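Local coordinates for protein alginate lyase, family PL7 (Zobellia galactanivorans, PDB 4BE3) that probably cleaves the brown-algal polysaccharide alginate as an exolytic lyase of polysaccharide lyase family 7, at residues W152-S164 and F221-L234. Residues are numbered along the deposited sequence; the frame is centred on the assembly and turned at random.
Sequences WDYSTAVWGYDMS and FTKKSDIPQQIKTL
Trp152 and Ile231 form the hydrophobic centre where strand 153-157, paired with strand 133-141 in the beta-jelly-roll (concanavalin-like) fold of this lyase, is covered by the short helix 229-234. The short axes of strand and helix approach to 8.5 Å, their N-to-C directions 113° apart. Ile231 lies over one face of the indole in a CH-pi contact, its CG1 3.8 Å from the centroid of the six-membered ring. At the far corner of that ring, Trp152 CH2 meets the face of Phe221 edge-on, 3.5 Å from Phe221 CG, in a T-shaped pair with planes at 70°. A hydrogen bond from Trp152 NE1 to the carbonyl O of Gly242 helps fix the indole's rotation.

Two residues on, within the strand, Tyr154 turns its phenol to the Pro228 ring just ahead of the helix; with CG anti to the backbone N (chi1 178°), one face of the phenol receives Pro228 CG 4.0 Å from its centroid. Gln230 reaches out from the helix in an extended chain, its CB and CG passing Tyr154 and Ser164, and its terminal amide ends beside the backbone of Ser155.

Farther along, Leu234 CD2 packs 3.9 Å from Ser164 CA. That loop is shaped by an Asx turn: Asp162 OD1 accepts a hydrogen bond from Ser164 N through its anti lone pair (2.8 Å) and one from Ser164 OG through its syn lone pair.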
loop_
_atom_site.group_PDB
_atom_site.type_symbol
_atom_site.label_atom_id
_atom_site.label_comp_id
_atom_site.label_asym_id
_atom_site.label_seq_id
_atom_site.Cartn_x
_atom_site.Cartn_y
_atom_site.Cartn_z
ATOM N N TRP A 152 -8.247 24.116 -9.910
ATOM C CA TRP A 152 -9.710 24.203 -9.742
ATOM C C TRP A 152 -10.179 22.760 -9.559
ATOM O O TRP A 152 -9.425 21.825 -9.879
ATOM C CB TRP A 152 -10.325 24.806 -11.062
ATOM C CG TRP A 152 -9.693 24.422 -12.401
ATOM C CD1 TRP A 152 -8.771 25.126 -13.118
ATOM C CD2 TRP A 152 -9.945 23.194 -13.185
ATOM N NE1 TRP A 152 -8.480 24.435 -14.285
ATOM C CE2 TRP A 152 -9.183 23.282 -14.344
ATOM C CE3 TRP A 152 -10.805 22.060 -12.977
ATOM C CZ2 TRP A 152 -9.222 22.319 -15.357
ATOM C CZ3 TRP A 152 -10.864 21.080 -13.991
ATOM C CH2 TRP A 152 -10.063 21.201 -15.145
ATOM N N ASP A 153 -11.430 22.676 -9.152
ATOM C CA ASP A 153 -12.163 21.417 -8.952
ATOM C C ASP A 153 -13.202 21.345 -10.065
ATOM O O ASP A 153 -13.830 22.365 -10.414
ATOM C CB ASP A 153 -12.955 21.465 -7.668
ATOM C CG ASP A 153 -12.159 21.163 -6.409
ATOM O OD1 ASP A 153 -10.925 21.419 -6.323
ATOM O OD2 ASP A 153 -12.805 20.704 -5.439
ATOM N N TYR A 154 -13.452 20.163 -10.577
ATOM C CA TYR A 154 -14.523 19.920 -11.518
ATOM C C TYR A 154 -15.531 19.051 -10.809
ATOM O O TYR A 154 -15.191 18.009 -10.249
ATOM C CB TYR A 154 -13.940 19.169 -12.648
ATOM C CG TYR A 154 -15.020 18.823 -13.656
ATOM C CD1 TYR A 154 -15.895 19.819 -14.170
ATOM C CD2 TYR A 154 -15.301 17.474 -13.958
ATOM C CE1 TYR A 154 -16.972 19.460 -15.059
ATOM C CE2 TYR A 154 -16.272 17.123 -14.900
ATOM C CZ TYR A 154 -17.097 18.103 -15.443
ATOM O OH TYR A 154 -18.054 17.684 -16.284
ATOM N N SER A 155 -16.790 19.526 -10.685
ATOM C CA SER A 155 -17.757 18.915 -9.818
ATOM C C SER A 155 -18.790 18.089 -10.587
ATOM O O SER A 155 -19.351 18.559 -11.619
ATOM C CB SER A 155 -18.530 20.086 -9.034
ATOM O OG SER A 155 -19.359 19.473 -8.088
ATOM N N THR A 156 -19.122 16.913 -10.124
ATOM C CA THR A 156 -20.013 16.003 -10.851
ATOM C C THR A 156 -21.125 15.577 -9.941
ATOM O O THR A 156 -20.865 15.011 -8.812
ATOM C CB THR A 156 -19.233 14.744 -11.271
ATOM O OG1 THR A 156 -18.274 15.124 -12.274
ATOM C CG2 THR A 156 -20.160 13.697 -11.951
ATOM N N ALA A 157 -22.384 15.798 -10.299
ATOM C CA ALA A 157 -23.482 15.415 -9.453
ATOM C C ALA A 157 -23.744 13.924 -9.300
ATOM O O ALA A 157 -23.506 13.150 -10.304
ATOM C CB ALA A 157 -24.769 16.034 -10.011
ATOM N N VAL A 158 -24.056 13.496 -8.079
ATOM C CA VAL A 158 -24.497 12.101 -7.901
ATOM C C VAL A 158 -26.029 12.088 -7.801
ATOM O O VAL A 158 -26.743 11.511 -8.732
ATOM C CB VAL A 158 -23.875 11.478 -6.556
ATOM C CG1 VAL A 158 -24.366 10.030 -6.451
ATOM C CG2 VAL A 158 -22.346 11.553 -6.796
ATOM N N TRP A 159 -26.582 12.644 -6.732
ATOM C CA TRP A 159 -28.094 12.787 -6.588
ATOM C C TRP A 159 -28.241 14.272 -6.314
ATOM O O TRP A 159 -27.598 14.847 -5.413
ATOM C CB TRP A 159 -28.577 12.082 -5.348
ATOM C CG TRP A 159 -28.308 10.574 -5.504
ATOM C CD1 TRP A 159 -28.847 9.700 -6.438
ATOM C CD2 TRP A 159 -27.516 9.800 -4.614
ATOM N NE1 TRP A 159 -28.387 8.377 -6.195
ATOM C CE2 TRP A 159 -27.582 8.401 -5.070
ATOM C CE3 TRP A 159 -26.725 10.150 -3.473
ATOM C CZ2 TRP A 159 -26.856 7.385 -4.462
ATOM C CZ3 TRP A 159 -26.012 9.068 -2.816
ATOM C CH2 TRP A 159 -26.083 7.709 -3.325
ATOM N N GLY A 160 -29.015 14.970 -7.177
ATOM C CA GLY A 160 -29.194 16.383 -6.868
ATOM C C GLY A 160 -28.308 17.231 -7.769
ATOM O O GLY A 160 -28.005 16.841 -8.930
ATOM N N TYR A 161 -27.799 18.295 -7.183
ATOM C CA TYR A 161 -27.015 19.242 -7.951
ATOM C C TYR A 161 -25.496 18.982 -7.775
ATOM O O TYR A 161 -25.070 18.240 -6.881
ATOM C CB TYR A 161 -27.172 20.614 -7.341
ATOM C CG TYR A 161 -28.643 21.111 -7.447
ATOM C CD1 TYR A 161 -29.392 20.877 -8.619
ATOM C CD2 TYR A 161 -29.194 21.764 -6.359
ATOM C CE1 TYR A 161 -30.785 21.338 -8.709
ATOM C CE2 TYR A 161 -30.528 22.300 -6.470
ATOM C CZ TYR A 161 -31.222 22.072 -7.674
ATOM O OH TYR A 161 -32.563 22.565 -7.787
ATOM N N ASP A 162 -24.707 19.528 -8.647
ATOM C CA ASP A 162 -23.228 19.583 -8.354
ATOM C C ASP A 162 -22.904 20.956 -7.640
ATOM O O ASP A 162 -23.840 21.714 -7.315
ATOM C CB ASP A 162 -22.369 19.369 -9.622
ATOM C CG ASP A 162 -22.577 20.437 -10.643
ATOM O OD1 ASP A 162 -22.645 21.658 -10.328
ATOM O OD2 ASP A 162 -22.693 20.036 -11.817
ATOM N N MET A 163 -21.632 21.259 -7.375
ATOM C CA MET A 163 -21.380 22.349 -6.492
ATOM C C MET A 163 -21.732 23.674 -7.194
ATOM O O MET A 163 -21.816 24.711 -6.478
ATOM C CB MET A 163 -19.784 22.397 -6.363
ATOM C CG MET A 163 -19.364 23.115 -5.157
ATOM S SD MET A 163 -17.519 23.289 -5.346
ATOM C CE MET A 163 -17.250 23.935 -3.687
ATOM N N SER A 164 -21.894 23.635 -8.515
ATOM C CA SER A 164 -22.004 24.916 -9.282
ATOM C C SER A 164 -23.409 25.543 -9.147
ATOM O O SER A 164 -23.631 26.673 -9.580
ATOM C CB SER A 164 -21.700 24.737 -10.818
ATOM O OG SER A 164 -22.710 23.937 -11.423
ATOM N N PHE A 221 -7.223 17.116 -18.988
ATOM C CA PHE A 221 -7.266 18.584 -18.866
ATOM C C PHE A 221 -5.915 19.232 -19.172
ATOM O O PHE A 221 -5.482 20.082 -18.392
ATOM C CB PHE A 221 -7.788 18.998 -17.425
ATOM C CG PHE A 221 -9.142 18.434 -17.116
ATOM C CD1 PHE A 221 -10.251 18.655 -17.993
ATOM C CD2 PHE A 221 -9.347 17.672 -15.990
ATOM C CE1 PHE A 221 -11.521 18.150 -17.700
ATOM C CE2 PHE A 221 -10.642 17.177 -15.654
ATOM C CZ PHE A 221 -11.712 17.387 -16.506
ATOM N N THR A 222 -5.273 18.843 -20.275
ATOM C CA THR A 222 -3.831 19.203 -20.437
ATOM C C THR A 222 -3.701 20.523 -21.217
ATOM O O THR A 222 -2.599 21.041 -21.324
ATOM C CB THR A 222 -3.047 18.093 -21.126
ATOM O OG1 THR A 222 -3.632 17.907 -22.421
ATOM C CG2 THR A 222 -3.281 16.733 -20.396
ATOM N N LYS A 223 -4.818 21.070 -21.743
ATOM C CA LYS A 223 -4.756 22.445 -22.325
ATOM C C LYS A 223 -5.960 23.287 -22.113
ATOM O O LYS A 223 -7.047 22.769 -21.707
ATOM C CB LYS A 223 -4.426 22.403 -23.799
ATOM C CG LYS A 223 -4.954 21.234 -24.563
ATOM C CD LYS A 223 -3.709 20.563 -25.211
ATOM C CE LYS A 223 -4.017 19.978 -26.592
ATOM N NZ LYS A 223 -5.516 19.805 -26.593
ATOM N N LYS A 224 -5.820 24.586 -22.413
ATOM C CA LYS A 224 -6.906 25.532 -22.077
ATOM C C LYS A 224 -8.233 25.146 -22.700
ATOM O O LYS A 224 -9.281 25.272 -22.044
ATOM C CB LYS A 224 -6.545 26.956 -22.440
ATOM C CG LYS A 224 -5.401 27.467 -21.594
ATOM C CD LYS A 224 -5.906 28.226 -20.374
ATOM C CE LYS A 224 -4.724 28.535 -19.459
ATOM N NZ LYS A 224 -3.627 29.103 -20.290
ATOM N N SER A 225 -8.197 24.587 -23.914
ATOM C CA SER A 225 -9.417 24.224 -24.635
ATOM C C SER A 225 -10.128 22.974 -24.075
ATOM O O SER A 225 -11.241 22.601 -24.498
ATOM C CB SER A 225 -9.138 24.070 -26.111
ATOM O OG SER A 225 -8.045 23.224 -26.256
ATOM N N ASP A 226 -9.454 22.308 -23.142
ATOM C CA ASP A 226 -10.057 21.236 -22.359
ATOM C C ASP A 226 -10.675 21.639 -21.010
ATOM O O ASP A 226 -11.348 20.820 -20.397
ATOM C CB ASP A 226 -9.000 20.163 -22.019
ATOM C CG ASP A 226 -8.475 19.415 -23.242
ATOM O OD1 ASP A 226 -9.269 19.011 -24.101
ATOM O OD2 ASP A 226 -7.236 19.232 -23.316
ATOM N N ILE A 227 -10.516 22.870 -20.550
ATOM C CA ILE A 227 -11.157 23.216 -19.274
ATOM C C ILE A 227 -12.665 23.168 -19.423
ATOM O O ILE A 227 -13.222 23.834 -20.316
ATOM C CB ILE A 227 -10.670 24.605 -18.836
ATOM C CG1 ILE A 227 -9.147 24.643 -18.745
ATOM C CG2 ILE A 227 -11.457 25.142 -17.595
ATOM C CD1 ILE A 227 -8.589 25.973 -18.269
ATOM N N PRO A 228 -13.380 22.421 -18.606
ATOM C CA PRO A 228 -14.843 22.418 -18.811
ATOM C C PRO A 228 -15.541 23.816 -18.677
ATOM O O PRO A 228 -15.136 24.688 -17.919
ATOM C CB PRO A 228 -15.351 21.513 -17.666
ATOM C CG PRO A 228 -14.195 20.618 -17.327
ATOM C CD PRO A 228 -12.954 21.488 -17.548
ATOM N N GLN A 229 -16.644 23.994 -19.395
ATOM C CA GLN A 229 -17.416 25.232 -19.150
ATOM C C GLN A 229 -17.811 25.460 -17.732
ATOM O O GLN A 229 -17.927 26.642 -17.279
ATOM C CB GLN A 229 -18.690 25.204 -20.057
ATOM C CG GLN A 229 -19.335 26.646 -20.240
ATOM C CD GLN A 229 -18.455 27.652 -21.083
ATOM O OE1 GLN A 229 -17.579 27.232 -21.824
ATOM N NE2 GLN A 229 -18.663 29.018 -20.917
ATOM N N GLN A 230 -18.014 24.375 -16.911
ATOM C CA GLN A 230 -18.374 24.564 -15.559
ATOM C C GLN A 230 -17.301 25.377 -14.841
ATOM O O GLN A 230 -17.683 26.178 -13.969
ATOM C CB GLN A 230 -18.479 23.175 -14.819
ATOM C CG GLN A 230 -18.840 23.398 -13.312
ATOM C CD GLN A 230 -18.762 22.028 -12.573
ATOM O OE1 GLN A 230 -19.709 21.097 -12.726
ATOM N NE2 GLN A 230 -17.636 21.817 -11.973
ATOM N N ILE A 231 -16.043 25.131 -15.198
ATOM C CA ILE A 231 -14.901 25.817 -14.478
ATOM C C ILE A 231 -14.932 27.316 -14.928
ATOM O O ILE A 231 -14.889 28.201 -14.133
ATOM C CB ILE A 231 -13.559 25.286 -14.906
ATOM C CG1 ILE A 231 -13.409 23.755 -14.615
ATOM C CG2 ILE A 231 -12.435 26.125 -14.267
ATOM C CD1 ILE A 231 -14.031 23.354 -13.382
ATOM N N LYS A 232 -15.110 27.534 -16.234
ATOM C CA LYS A 232 -15.078 28.980 -16.750
ATOM C C LYS A 232 -16.154 29.722 -16.015
ATOM O O LYS A 232 -15.965 30.930 -15.621
ATOM C CB LYS A 232 -15.439 29.005 -18.231
ATOM C CG LYS A 232 -14.545 28.004 -18.940
ATOM C CD LYS A 232 -13.266 28.492 -19.593
ATOM C CE LYS A 232 -13.326 28.018 -21.068
ATOM N NZ LYS A 232 -12.463 28.830 -22.029
ATOM N N THR A 233 -17.356 29.111 -15.877
ATOM C CA THR A 233 -18.475 29.745 -15.227
ATOM C C THR A 233 -18.246 29.888 -13.694
ATOM O O THR A 233 -18.406 30.997 -13.125
ATOM C CB THR A 233 -19.771 28.909 -15.445
ATOM O OG1 THR A 233 -20.039 29.030 -16.858
ATOM C CG2 THR A 233 -21.018 29.643 -14.706
ATOM N N LEU A 234 -17.991 28.777 -13.023
ATOM C CA LEU A 234 -18.025 28.899 -11.538
ATOM C C LEU A 234 -16.778 29.729 -11.046
ATOM O O LEU A 234 -16.899 30.429 -10.020
ATOM C CB LEU A 234 -17.911 27.520 -10.997
ATOM C CG LEU A 234 -18.121 27.416 -9.451
ATOM C CD1 LEU A 234 -19.463 28.155 -9.136
ATOM C CD2 LEU A 234 -18.219 25.953 -9.111
#